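Local coordinates for De Novo Protein OR329 (Artificial gene, PDB 4HXT) that is a computationally designed armadillo-repeat protein, probably made as a building block for self-assembling cyclic homo-oligomers rather than for any natural activity, at residues Q19-A22 with A23-A27. Numbering follows the deposited sequence.
Sequences QKEA and ARDLA
Arg-24 folds back along its helix over the preceding turn, and Glu-21 CA sits 3.6 Å from the plane of its guanidinium, against one face and nearer the margin. Bends at chi2 and chi3 (149° and 58°) bring the group round, leaving Arg-24 NH1 3.6 Å from Lys-20 CB. Glu-21 turns toward it from three residues earlier, with CG anti to the backbone N (chi1 -173°) and a bend at chi2; the opposite charges pair i to i+3, but Glu-21 OE1 and Arg-24 NH2 are modelled too close, so the detail is doubtful. The same carboxylate meets a like charge, Glu-21 OE2 standing 3.6 Å from Asp-25 OD2 with the two carboxylate planes nearly perpendicular. Beneath run the i to i+4 backbone bonds, such as Ala-23 N to Gln-19 O at 2.9 Å, whose helical turn sets residues three and four apart on one side; hence Glu-21 meets both Arg-24 and Asp-25. Farther out, Lys-20 NZ pairs with Glu-17, and Gln-19 NE2 bonds to the Leu-11 carbonyl. Buried Ala-22 and Leu-26 face helix 3-10 and Leu-11, while Lys-20, Arg-24 and Ala-27 lean on helix 58-71, between which helix 16-30 lies near the N-terminal end of the armadillo-like solenoid.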
loop_
_atom_site.group_PDB
_atom_site.type_symbol
_atom_site.label_atom_id
_atom_site.label_comp_id
_atom_site.label_asym_id
_atom_site.label_seq_id
_atom_site.Cartn_x
_atom_site.Cartn_y
_atom_site.Cartn_z
ATOM N N GLN A 19 22.079 21.288 23.371
ATOM C CA GLN A 19 21.181 20.291 22.801
ATOM C C GLN A 19 20.333 20.848 21.662
ATOM O O GLN A 19 20.281 20.276 20.573
ATOM C CB GLN A 19 20.239 19.748 23.868
ATOM C CG GLN A 19 20.877 18.840 24.891
ATOM C CD GLN A 19 19.831 18.198 25.769
ATOM O OE1 GLN A 19 19.059 18.887 26.431
ATOM N NE2 GLN A 19 19.783 16.870 25.766
ATOM N N LYS A 20 19.651 21.959 21.937
ATOM C CA LYS A 20 18.786 22.627 20.964
ATOM C C LYS A 20 19.535 22.967 19.690
ATOM O O LYS A 20 19.034 22.775 18.578
ATOM C CB LYS A 20 18.219 23.918 21.538
ATOM C CG LYS A 20 17.253 23.719 22.684
ATOM C CD LYS A 20 16.690 25.044 23.188
ATOM C CE LYS A 20 17.671 25.774 24.097
ATOM N NZ LYS A 20 17.047 26.988 24.701
ATOM N N GLU A 21 20.739 23.501 19.865
ATOM C CA GLU A 21 21.633 23.913 18.798
ATOM C C GLU A 21 22.108 22.725 17.965
ATOM O O GLU A 21 22.204 22.817 16.742
ATOM C CB GLU A 21 22.858 24.620 19.419
ATOM C CG GLU A 21 23.823 25.260 18.389
ATOM C CD GLU A 21 23.126 26.273 17.502
ATOM O OE1 GLU A 21 21.995 26.691 17.847
ATOM O OE2 GLU A 21 23.719 26.648 16.469
ATOM N N ALA A 22 22.450 21.618 18.622
ATOM C CA ALA A 22 22.881 20.419 17.906
ATOM C C ALA A 22 21.713 19.864 17.087
ATOM O O ALA A 22 21.877 19.503 15.919
ATOM C CB ALA A 22 23.388 19.355 18.893
ATOM N N ALA A 23 20.538 19.797 17.706
ATOM C CA ALA A 23 19.348 19.295 17.037
ATOM C C ALA A 23 18.996 20.220 15.878
ATOM O O ALA A 23 18.614 19.762 14.803
ATOM C CB ALA A 23 18.186 19.225 18.019
ATOM N N ARG A 24 19.132 21.522 16.102
ATOM C CA ARG A 24 18.818 22.501 15.071
ATOM C C ARG A 24 19.772 22.332 13.890
ATOM O O ARG A 24 19.346 22.345 12.734
ATOM C CB ARG A 24 18.904 23.914 15.654
ATOM C CG ARG A 24 18.172 24.965 14.846
ATOM C CD ARG A 24 17.639 26.086 15.730
ATOM N NE ARG A 24 18.677 26.764 16.505
ATOM C CZ ARG A 24 18.856 26.616 17.816
ATOM N NH1 ARG A 24 18.067 25.807 18.511
ATOM N NH2 ARG A 24 19.809 27.296 18.438
ATOM N N ASP A 25 21.058 22.150 14.176
ATOM C CA ASP A 25 22.030 21.963 13.106
ATOM C C ASP A 25 21.751 20.659 12.365
ATOM O O ASP A 25 21.914 20.583 11.150
ATOM C CB ASP A 25 23.463 21.961 13.650
ATOM C CG ASP A 25 23.881 23.313 14.194
ATOM O OD1 ASP A 25 23.499 24.337 13.595
ATOM O OD2 ASP A 25 24.603 23.353 15.211
ATOM N N LEU A 26 21.325 19.632 13.093
ATOM C CA LEU A 26 21.017 18.355 12.461
ATOM C C LEU A 26 19.771 18.504 11.589
ATOM O O LEU A 26 19.676 17.905 10.519
ATOM C CB LEU A 26 20.808 17.269 13.522
ATOM C CG LEU A 26 22.101 16.713 14.131
ATOM C CD1 LEU A 26 21.792 15.858 15.348
ATOM C CD2 LEU A 26 22.838 15.895 13.078
ATOM N N ALA A 27 18.819 19.312 12.045
ATOM C CA ALA A 27 17.594 19.541 11.284
ATOM C C ALA A 27 17.959 20.206 9.953
ATOM O O ALA A 27 17.453 19.821 8.893
ATOM C CB ALA A 27 16.640 20.429 12.079
#